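Local structure of TRAP-type transporter, periplasmic component (Cupriavidus necator, 4P8B) at residues 168-172 with 173-177; 204-208 with 209-213; 157-161 with 162-166; 215-218 with 219-222; 224-227 with 228-231. The protein probably serves as the periplasmic solute-binding component of a TRAP-type transporter, capturing (S)-2-acetolactate for uptake into the cell. All blocks are in the same frame, centred on the assembly; numbering follows the deposited sequence.

Contact 1 of 5, residues 168-172 with 173-177; sequences EDLKG and MKLRV. With X2X ((2S)-2-hydroxy-2-methyl-3-oxobutanoic acid), chain D.
L170 and M173 are joined by a type II beta turn, which swings the chain out of a short 3-10 segment and into strand 174-177 of the solute-binding fold. M173 N donates to L170 O at 3.0 Å, closing the turn, with G172 supplying the positive phi at its third position. Beyond this bond the side chains meet by packing: L170 CD2 meets L175 CD1 at 3.7 Å, the two leucine side chains crossing at about a right angle. Selenomethionine M173 carries its CG opposite the backbone N (chi1 -165°) and bends at chi3, which brings CE back to within 3.7 Å of D169 O. That carbonyl accepts a hydrogen bond from R162 NE, and the L170 side chain packs on I164, while L175 reaches F187 of helix 181-189. The strand then delivers R176 to the acetolactate pocket. Its side chain is bent at chi2 (-91°) and fully extended afterwards, presenting the guanidinium edge-on to the ligand carboxylate, where M197 O takes a further bond from NH2. Two nearly straight bonds result, R176 NH1 to OAE of the ligand at 2.8 Å and R176 NH2 to OAD, also at 2.8 Å.

Contact 2 of 5, residues 204-208 with 209-213; sequences PAMAS and GAVDG
The C-terminal end of helix 199-208 and the link to strand 213-216 make this contact, with G209 as the first residue to leave helical angles. Its positive phi of 85° is one that glycine adopts readily. Past G209 the chain folds back over the last turn: V211 N donates to A205 O at 3.3 Å, nearly straight at the hydrogen but well above the carbonyl plane, and a weak bond runs from G209 N to M206 O. A water gives one hydrogen to M206 O at 2.9 Å and another to V211 O at 2.8 Å, bridging helix and loop. The apolar part centres on one methyl, V211 CG2, placed between the backbone N and carbonyl carbon of its own residue. It lies 4.0 Å from A205 CB and 4.0 Å from CG of selenomethionine M206. The far end of M206 continues to L226, while D212 OD2 accepts from K174 N of the neighbouring strand. Taken together, the water and the V211 amide give A205 O and M206 O partners where the helix stops, while the valine methyl covers the helix flank beside them.

Contact 3 of 5, residues 157-161 with 162-166; sequences VSNSK and REIRK
The N159 side-chain amide grips the backbone of R162 and closes an Asx turn with K161 N, where strand 156-159 ends. N159 OD1 accepts from K161 N at 2.8 Å, the mark of that turn, and again from R162 N at 2.9 Å. The two donors differ in approach: K161 N lies 44° above the carbonyl plane of the amide, R162 N only 17° from its plane. The other end of the same amide donates, N159 ND2 reaching R162 O at 2.8 Å in the carbonyl plane and within the plane of its own amide. With chi1 at 78°, the amide is folded in over the turn, and bonds at both its ends fix its rotation.

Apolar contact is made by V157 CG2 and I164 CD1, 4.0 Å apart, the valine and isoleucine reaching toward each other tip to tip from the strand and the returning chain. Separately, I164 CD1 packs against the amide nitrogen of N159, 3.8 Å from ND2.

Among charged groups, R165 NH1 pairs with E163 OE2 at 3.1 Å, met from above the carboxylate plane, and R165 also bridges to E308.

The bend follows the end of strand 156-159, an inner strand of the four-stranded sheet: V157 and N159 pack on strand 233-235, and E163 and R165 reach strand 300-302.

Contact 4 of 5, residues 215-218 with 219-222; sequences ENPQ and SVFA. With X2X ((2S)-2-hydroxy-2-methyl-3-oxobutanoic acid), chain D.
N216 and V220 meet where strand 213-216 runs into helix 218-223, and the asparagine side chain can be followed from this junction into the acetolactate pocket. Its CB lies 4.1 Å from V220 CG1, and CG comes closer, 3.8 Å from that same methyl. The amide then divides its two ends over the ligand. OD1 accepts from the ligand hydroxyl OAF at 2.7 Å, while ND2 donates to the carboxylate oxygen OAE at 3.0 Å, with an N-H...O angle of 140°. ND2 has a second acceptor in Q214 OE1, so the amide is tied to the protein as well as to the ligand. V220 turns CG1 opposite its backbone N (chi1 174°), which sends that branch to N216; the other branch, CG2, rests 3.9 Å from P217 CD, proline and valine lying side by side and pointing the same way.

P217 occupies the N-cap position. Its O accepts from F221 N at 3.0 Å, nearly along the C=O axis, and weakly from V220 N, while Q218 O takes A222 N at 2.9 Å in the next step of the helix. The Q218 chain bends at chi2 and brings NE2 within 3.7 Å of A222 CB. Outside, F221 sets its ring edge-to-face against W291, and E215 bridges to R155, which also binds the ligand.

An amide that accepts from the hydroxyl and donates to the carboxylate fits the alpha-hydroxy acid pattern of acetolactate, and the first turn of the helix places V220 CG1 against that amide.

Contact 5 of 5, residues 224-227 with 228-231; sequences AKLY and TVGQ
T228 folds its hydroxyl back onto K225, whose carbonyl oxygen is gripped twice by the one residue. T228 OG1 donates to K225 O at 2.7 Å and T228 N donates to it at 2.8 Å. The hydroxyl approaches within 16° of the carbonyl plane, whereas the amide comes from well above it. A chi1 of 70° sets OG1 between the threonine's own backbone N and carbonyl carbon, facing K225 O, and turns the methyl CG2 to the Y227 ring, 3.6 Å from CD1. Y227 has its CG in the corresponding position (chi1 45°), which lays the ring back along the chain, one face over K225 C near the rim. The same ring stacks with H297.

L226 O is also shared: V229 N at 3.0 Å and Q231 N at 3.2 Å reach it from opposite faces of its plane. L226 lets CD2 touch V229 CG2 in an oblique crossing, and the valine packs in turn on A207 of helix 199-208. Q231 bends at chi2 and doubles back, putting NE2 in a nearly straight bond to V229 O at 3.1 Å; OE1 is hydrogen-bonded to S158 OG. Q231 O, by contrast, is buried with no hydrogen-bond partner in the model; within the turn it receives a CA-H...O contact from Y227. A water joins Y227 O to G230 N.

Helix 218-223 closes in a Schellman motif, with K225 at positive phi, and the chain continues through this short 3-10 turn toward strand 233-235.

How the contacts relate
From the N terminus, the first to close is contact 3, where strand 156-159 turns at its end; contact 1 follows, bending the same loop into strand 174-177, with R162 and M173 packed between them. Contact 2 ends helix 199-208 and hands the chain to strand 213-216, while backbone bonds between K174 and D212 and between R176 and G213 tie it to contact 1. Contact 4 turns that strand into helix 218-223, and contact 5 leads on from there, joined by F221 O and L226 N. All five lie in series, none nesting or crossing. S158 and Q231 link contacts 3 and 5, and contacts 1 and 4 converge on the ligand.

Contact 1 of 5, residues 168-172 with 173-177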
# COMPACT_ATOMS: atom_id res chain seq x y z
N GLU A 168 -1.79 -16.01 19.41
CA GLU A 168 -2.71 -16.02 20.53
C GLU A 168 -2.89 -14.61 21.13
O GLU A 168 -3.96 -14.28 21.65
CB GLU A 168 -2.19 -17.01 21.58
CG GLU A 168 -2.34 -18.49 21.18
CD GLU A 168 -1.30 -19.03 20.18
OE1 GLU A 168 -0.23 -18.41 19.93
OE2 GLU A 168 -1.55 -20.13 19.64
N ASP A 169 -1.86 -13.78 21.04
CA ASP A 169 -1.92 -12.44 21.61
C ASP A 169 -2.95 -11.54 20.92
O ASP A 169 -3.37 -10.53 21.48
CB ASP A 169 -0.55 -11.76 21.51
CG ASP A 169 0.52 -12.47 22.30
OD1 ASP A 169 0.19 -13.26 23.23
OD2 ASP A 169 1.71 -12.26 22.00
N LEU A 170 -3.33 -11.89 19.69
CA LEU A 170 -4.33 -11.11 18.98
C LEU A 170 -5.77 -11.49 19.30
O LEU A 170 -6.70 -10.86 18.77
CB LEU A 170 -4.14 -11.26 17.48
CG LEU A 170 -2.91 -10.60 16.89
CD1 LEU A 170 -1.78 -11.58 16.70
CD2 LEU A 170 -3.28 -9.96 15.54
N LYS A 171 -5.99 -12.48 20.17
CA LYS A 171 -7.33 -12.99 20.37
C LYS A 171 -8.24 -11.87 20.86
O LYS A 171 -7.94 -11.19 21.84
CB LYS A 171 -7.35 -14.16 21.34
CG LYS A 171 -8.74 -14.77 21.47
CD LYS A 171 -8.71 -16.18 22.02
CE LYS A 171 -8.45 -16.18 23.51
NZ LYS A 171 -9.40 -17.08 24.24
N GLY A 172 -9.35 -11.69 20.15
CA GLY A 172 -10.35 -10.70 20.52
C GLY A 172 -10.00 -9.26 20.21
O GLY A 172 -10.81 -8.37 20.45
N MSE A 173 -8.82 -8.99 19.66
CA MSE A 173 -8.39 -7.62 19.42
C MSE A 173 -9.17 -6.99 18.27
O MSE A 173 -9.33 -7.60 17.21
CB MSE A 173 -6.90 -7.60 19.13
CG MSE A 173 -6.21 -6.28 19.20
SE MSE A 173 -4.28 -6.55 19.23
CE MSE A 173 -3.99 -6.88 21.09
N LYS A 174 -9.65 -5.77 18.48
CA LYS A 174 -10.42 -5.05 17.48
C LYS A 174 -9.47 -4.25 16.61
O LYS A 174 -9.02 -3.17 16.96
CB LYS A 174 -11.43 -4.11 18.14
CG LYS A 174 -12.45 -4.83 19.00
CD LYS A 174 -13.43 -3.82 19.63
CE LYS A 174 -14.44 -4.50 20.54
NZ LYS A 174 -13.81 -5.19 21.70
N LEU A 175 -9.10 -4.83 15.49
CA LEU A 175 -8.09 -4.22 14.64
C LEU A 175 -8.73 -3.66 13.39
O LEU A 175 -9.50 -4.34 12.72
CB LEU A 175 -7.02 -5.25 14.27
CG LEU A 175 -6.19 -5.69 15.48
CD1 LEU A 175 -5.25 -6.81 15.07
CD2 LEU A 175 -5.42 -4.51 16.07
N ARG A 176 -8.46 -2.40 13.10
CA ARG A 176 -8.91 -1.85 11.83
C ARG A 176 -8.08 -2.39 10.68
O ARG A 176 -6.86 -2.45 10.77
CB ARG A 176 -8.82 -0.32 11.87
CG ARG A 176 -9.21 0.38 10.57
CD ARG A 176 -7.99 0.56 9.70
NE ARG A 176 -8.32 1.19 8.43
CZ ARG A 176 -7.40 1.56 7.54
NH1 ARG A 176 -6.12 1.39 7.77
NH2 ARG A 176 -7.80 2.13 6.41
N VAL A 177 -8.78 -2.72 9.59
CA VAL A 177 -8.17 -3.06 8.32
C VAL A 177 -8.87 -2.26 7.22
O VAL A 177 -9.94 -1.67 7.45
CB VAL A 177 -8.23 -4.59 8.04
CG1 VAL A 177 -7.41 -5.37 9.09
CG2 VAL A 177 -9.65 -5.09 7.97
OAD X2X D . -5.85 2.96 4.54
CAH X2X D . -4.62 2.72 4.77
OAE X2X D . -4.26 2.09 5.81
CAI X2X D . -3.57 3.17 3.81
CAB X2X D . -3.50 4.68 3.86
OAF X2X D . -2.36 2.52 4.04
CAG X2X D . -4.05 2.71 2.47
OAC X2X D . -4.62 3.49 1.71
CAA X2X D . -3.85 1.29 2.06

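Contact 2 of 5, residues 204-208 with 209-213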
# COMPACT_ATOMS: atom_id res chain seq x y z
N PRO A 204 -10.84 8.60 13.78
CA PRO A 204 -11.61 8.77 15.01
C PRO A 204 -11.77 7.47 15.78
O PRO A 204 -11.92 7.48 16.99
CB PRO A 204 -12.98 9.29 14.51
CG PRO A 204 -13.03 8.86 13.06
CD PRO A 204 -11.62 8.99 12.59
N ALA A 205 -11.78 6.36 15.05
CA ALA A 205 -11.93 5.05 15.69
C ALA A 205 -10.73 4.75 16.59
O ALA A 205 -10.88 4.22 17.69
CB ALA A 205 -12.10 3.97 14.63
N MSE A 206 -9.53 5.11 16.14
CA MSE A 206 -8.34 4.94 16.98
C MSE A 206 -8.35 5.91 18.15
O MSE A 206 -8.00 5.54 19.28
CB MSE A 206 -7.07 5.14 16.19
CG MSE A 206 -6.79 4.05 15.21
SE MSE A 206 -5.12 4.32 14.21
CE MSE A 206 -5.65 5.79 13.10
N ALA A 207 -8.78 7.14 17.91
CA ALA A 207 -8.77 8.17 18.95
C ALA A 207 -9.72 7.81 20.09
O ALA A 207 -9.43 8.07 21.25
CB ALA A 207 -9.14 9.53 18.37
N SER A 208 -10.87 7.23 19.75
CA SER A 208 -11.87 6.92 20.78
C SER A 208 -11.66 5.55 21.43
O SER A 208 -12.31 5.24 22.43
CB SER A 208 -13.27 6.92 20.18
OG SER A 208 -13.43 5.79 19.34
N GLY A 209 -10.82 4.71 20.85
CA GLY A 209 -10.69 3.35 21.31
C GLY A 209 -11.72 2.38 20.74
O GLY A 209 -11.77 1.22 21.16
N ALA A 210 -12.50 2.83 19.76
CA ALA A 210 -13.48 1.96 19.12
C ALA A 210 -12.79 0.79 18.41
O ALA A 210 -13.34 -0.32 18.36
CB ALA A 210 -14.33 2.75 18.14
N VAL A 211 -11.58 1.02 17.91
CA VAL A 211 -10.69 -0.08 17.55
C VAL A 211 -9.47 -0.01 18.47
O VAL A 211 -9.11 1.07 18.96
CB VAL A 211 -10.25 -0.05 16.07
CG1 VAL A 211 -11.45 -0.22 15.17
CG2 VAL A 211 -9.50 1.22 15.77
N ASP A 212 -8.87 -1.17 18.72
CA ASP A 212 -7.67 -1.26 19.55
C ASP A 212 -6.39 -0.93 18.77
O ASP A 212 -5.39 -0.50 19.35
CB ASP A 212 -7.52 -2.68 20.13
CG ASP A 212 -8.71 -3.13 20.94
OD1 ASP A 212 -9.26 -2.31 21.72
OD2 ASP A 212 -9.06 -4.32 20.87
N GLY A 213 -6.40 -1.16 17.45
CA GLY A 213 -5.18 -1.10 16.67
C GLY A 213 -5.42 -1.08 15.19
O GLY A 213 -6.58 -0.94 14.74
O HOH W 1 -6.99 2.80 19.49

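Contact 3 of 5, residues 157-161 with 162-166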
# COMPACT_ATOMS: atom_id res chain seq x y z
N VAL A 157 1.82 -4.20 12.59
CA VAL A 157 0.63 -4.15 13.43
C VAL A 157 0.87 -3.40 14.74
O VAL A 157 1.88 -3.62 15.43
CB VAL A 157 0.06 -5.59 13.67
CG1 VAL A 157 1.07 -6.50 14.40
CG2 VAL A 157 -1.25 -5.55 14.42
N SER A 158 -0.02 -2.47 15.05
CA SER A 158 0.04 -1.72 16.29
C SER A 158 -1.25 -1.88 17.05
O SER A 158 -2.29 -2.19 16.50
CB SER A 158 0.29 -0.24 16.04
OG SER A 158 -0.84 0.42 15.45
N ASN A 159 -1.18 -1.63 18.35
CA ASN A 159 -2.37 -1.58 19.18
C ASN A 159 -2.09 -0.85 20.49
O ASN A 159 -0.94 -0.50 20.77
CB ASN A 159 -2.92 -2.99 19.44
CG ASN A 159 -2.15 -3.75 20.50
OD1 ASN A 159 -2.62 -3.89 21.63
ND2 ASN A 159 -1.00 -4.30 20.13
N SER A 160 -3.15 -0.61 21.26
CA SER A 160 -3.04 0.15 22.50
C SER A 160 -2.97 -0.73 23.76
O SER A 160 -2.75 -0.21 24.87
CB SER A 160 -4.23 1.08 22.66
OG SER A 160 -5.39 0.31 22.89
N LYS A 161 -3.16 -2.04 23.60
CA LYS A 161 -3.36 -2.92 24.76
C LYS A 161 -2.16 -3.71 25.21
O LYS A 161 -1.89 -3.76 26.41
CB LYS A 161 -4.51 -3.89 24.50
CG LYS A 161 -5.87 -3.19 24.47
CD LYS A 161 -7.01 -4.18 24.52
CE LYS A 161 -8.34 -3.48 24.73
NZ LYS A 161 -9.47 -4.45 24.69
N ARG A 162 -1.49 -4.39 24.29
CA ARG A 162 -0.45 -5.33 24.71
C ARG A 162 0.50 -5.67 23.59
O ARG A 162 0.21 -5.50 22.41
CB ARG A 162 -1.08 -6.63 25.24
CG ARG A 162 -1.95 -7.35 24.22
CD ARG A 162 -2.54 -8.64 24.80
NE ARG A 162 -3.50 -9.30 23.91
CZ ARG A 162 -4.78 -8.97 23.78
NH1 ARG A 162 -5.31 -7.97 24.48
NH2 ARG A 162 -5.55 -9.65 22.94
N GLU A 163 1.64 -6.20 23.97
CA GLU A 163 2.63 -6.67 23.02
C GLU A 163 2.12 -7.88 22.23
O GLU A 163 1.50 -8.77 22.81
CB GLU A 163 3.89 -7.04 23.78
CG GLU A 163 4.98 -7.55 22.89
CD GLU A 163 6.26 -7.87 23.64
OE1 GLU A 163 6.19 -8.33 24.80
OE2 GLU A 163 7.35 -7.64 23.07
N ILE A 164 2.36 -7.89 20.93
CA ILE A 164 2.03 -9.02 20.07
C ILE A 164 3.30 -9.79 19.69
O ILE A 164 4.19 -9.27 19.00
CB ILE A 164 1.30 -8.56 18.80
CG1 ILE A 164 -0.01 -7.87 19.14
CG2 ILE A 164 1.08 -9.73 17.85
CD1 ILE A 164 -0.78 -7.38 17.91
N ARG A 165 3.42 -11.01 20.20
CA ARG A 165 4.54 -11.87 19.83
C ARG A 165 4.10 -13.16 19.15
O ARG A 165 4.92 -13.85 18.55
CB ARG A 165 5.36 -12.24 21.07
CG ARG A 165 5.98 -11.07 21.84
CD ARG A 165 7.15 -11.55 22.75
NE ARG A 165 8.28 -11.91 21.90
CZ ARG A 165 9.26 -11.07 21.55
NH1 ARG A 165 9.30 -9.84 22.03
NH2 ARG A 165 10.21 -11.47 20.71
N LYS A 166 2.83 -13.52 19.27
CA LYS A 166 2.35 -14.81 18.77
C LYS A 166 0.86 -14.68 18.46
O LYS A 166 0.20 -13.76 18.95
CB LYS A 166 2.59 -15.92 19.80
CG LYS A 166 1.89 -15.68 21.15
CD LYS A 166 2.27 -16.75 22.17
CE LYS A 166 1.59 -16.53 23.50
NZ LYS A 166 2.03 -15.29 24.17

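Contact 4 of 5, residues 215-218 with 219-222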
# COMPACT_ATOMS: atom_id res chain seq x y z
N GLU A 215 -2.78 -1.49 11.15
CA GLU A 215 -1.58 -2.01 10.53
C GLU A 215 -1.22 -1.14 9.35
O GLU A 215 -2.08 -0.77 8.56
CB GLU A 215 -1.80 -3.49 10.11
CG GLU A 215 -3.13 -3.79 9.42
CD GLU A 215 -3.15 -3.43 7.94
OE1 GLU A 215 -2.30 -3.95 7.18
OE2 GLU A 215 -4.03 -2.63 7.51
N ASN A 216 0.03 -0.73 9.26
CA ASN A 216 0.43 0.25 8.23
C ASN A 216 1.94 0.36 8.18
O ASN A 216 2.64 -0.05 9.12
CB ASN A 216 -0.15 1.64 8.53
CG ASN A 216 -1.29 2.03 7.60
OD1 ASN A 216 -1.12 2.08 6.39
ND2 ASN A 216 -2.45 2.35 8.16
N PRO A 217 2.48 0.89 7.08
CA PRO A 217 3.93 1.07 7.02
C PRO A 217 4.44 2.04 8.08
O PRO A 217 3.72 2.94 8.55
CB PRO A 217 4.15 1.60 5.59
CG PRO A 217 2.95 1.19 4.85
CD PRO A 217 1.83 1.32 5.83
N GLN A 218 5.72 1.92 8.41
CA GLN A 218 6.32 2.79 9.38
C GLN A 218 6.17 4.26 9.00
O GLN A 218 5.93 5.09 9.85
CB GLN A 218 7.80 2.46 9.56
CG GLN A 218 8.46 3.21 10.72
CD GLN A 218 8.92 4.59 10.36
OE1 GLN A 218 9.08 4.91 9.18
NE2 GLN A 218 9.12 5.44 11.36
N SER A 219 6.30 4.58 7.73
CA SER A 219 6.26 5.98 7.35
C SER A 219 4.88 6.61 7.56
O SER A 219 4.78 7.81 7.79
CB SER A 219 6.73 6.18 5.92
OG SER A 219 5.87 5.52 5.01
N VAL A 220 3.84 5.80 7.48
CA VAL A 220 2.47 6.20 7.72
C VAL A 220 2.24 6.32 9.22
O VAL A 220 1.73 7.34 9.68
CB VAL A 220 1.50 5.22 7.07
CG1 VAL A 220 0.07 5.54 7.42
CG2 VAL A 220 1.70 5.21 5.54
N PHE A 221 2.69 5.33 10.00
CA PHE A 221 2.62 5.40 11.47
C PHE A 221 3.27 6.69 11.94
O PHE A 221 2.73 7.40 12.79
CB PHE A 221 3.36 4.17 12.04
CG PHE A 221 3.32 4.05 13.53
CD1 PHE A 221 4.20 4.77 14.32
CD2 PHE A 221 2.38 3.24 14.15
CE1 PHE A 221 4.18 4.65 15.70
CE2 PHE A 221 2.34 3.14 15.54
CZ PHE A 221 3.23 3.83 16.29
N ALA A 222 4.44 7.00 11.40
CA ALA A 222 5.19 8.18 11.82
C ALA A 222 4.53 9.49 11.42
O ALA A 222 4.34 10.36 12.25
CB ALA A 222 6.61 8.12 11.28
OAD X2X D . -5.85 2.96 4.54
CAH X2X D . -4.62 2.72 4.77
OAE X2X D . -4.26 2.09 5.81
CAI X2X D . -3.57 3.17 3.81
CAB X2X D . -3.50 4.68 3.86
OAF X2X D . -2.36 2.52 4.04
CAG X2X D . -4.05 2.71 2.47
OAC X2X D . -4.62 3.49 1.71
CAA X2X D . -3.85 1.29 2.06

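Contact 5 of 5, residues 224-227 with 228-231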
# COMPACT_ATOMS: atom_id res chain seq x y z
N ALA A 224 1.50 10.17 10.46
CA ALA A 224 0.20 10.32 11.09
C ALA A 224 0.31 10.34 12.62
O ALA A 224 -0.70 10.49 13.30
CB ALA A 224 -0.74 9.20 10.65
N LYS A 225 1.53 10.20 13.16
CA LYS A 225 1.75 10.26 14.61
C LYS A 225 0.81 9.33 15.35
O LYS A 225 0.15 9.74 16.32
CB LYS A 225 1.62 11.69 15.11
CG LYS A 225 2.59 12.63 14.46
CD LYS A 225 2.61 13.98 15.15
CE LYS A 225 3.76 14.82 14.65
NZ LYS A 225 3.59 15.22 13.22
N LEU A 226 0.78 8.05 14.96
CA LEU A 226 -0.30 7.18 15.45
C LEU A 226 -0.15 6.87 16.93
O LEU A 226 -1.12 6.50 17.57
CB LEU A 226 -0.41 5.90 14.63
CG LEU A 226 -0.91 6.14 13.20
CD1 LEU A 226 -1.10 4.77 12.53
CD2 LEU A 226 -2.20 6.90 13.16
N TYR A 227 1.04 7.09 17.48
CA TYR A 227 1.23 6.97 18.92
C TYR A 227 0.37 7.96 19.69
O TYR A 227 0.12 7.77 20.87
CB TYR A 227 2.70 7.13 19.33
CG TYR A 227 3.39 8.28 18.65
CD1 TYR A 227 3.37 9.57 19.18
CD2 TYR A 227 4.04 8.08 17.44
CE1 TYR A 227 3.99 10.62 18.51
CE2 TYR A 227 4.67 9.11 16.79
CZ TYR A 227 4.64 10.37 17.31
OH TYR A 227 5.28 11.39 16.64
N THR A 228 -0.07 9.04 19.06
CA THR A 228 -0.95 10.02 19.70
C THR A 228 -2.41 9.58 19.74
O THR A 228 -3.22 10.21 20.41
CB THR A 228 -0.85 11.43 19.08
OG1 THR A 228 -1.45 11.44 17.77
CG2 THR A 228 0.60 11.89 19.02
N VAL A 229 -2.73 8.51 19.03
CA VAL A 229 -4.07 7.92 19.06
C VAL A 229 -3.97 6.45 19.51
O VAL A 229 -4.56 5.55 18.90
CB VAL A 229 -4.84 8.10 17.74
CG1 VAL A 229 -5.26 9.57 17.58
CG2 VAL A 229 -4.03 7.64 16.55
N GLY A 230 -3.21 6.26 20.58
CA GLY A 230 -3.18 5.02 21.32
C GLY A 230 -2.26 3.94 20.82
O GLY A 230 -2.19 2.89 21.46
N GLN A 231 -1.53 4.16 19.75
CA GLN A 231 -0.78 3.07 19.13
C GLN A 231 0.60 3.01 19.76
O GLN A 231 1.58 3.51 19.20
CB GLN A 231 -0.74 3.25 17.63
CG GLN A 231 -2.13 3.33 17.01
CD GLN A 231 -3.03 2.22 17.47
OE1 GLN A 231 -2.77 1.06 17.19
NE2 GLN A 231 -4.09 2.55 18.19
O HOH W 2 -2.40 8.06 22.79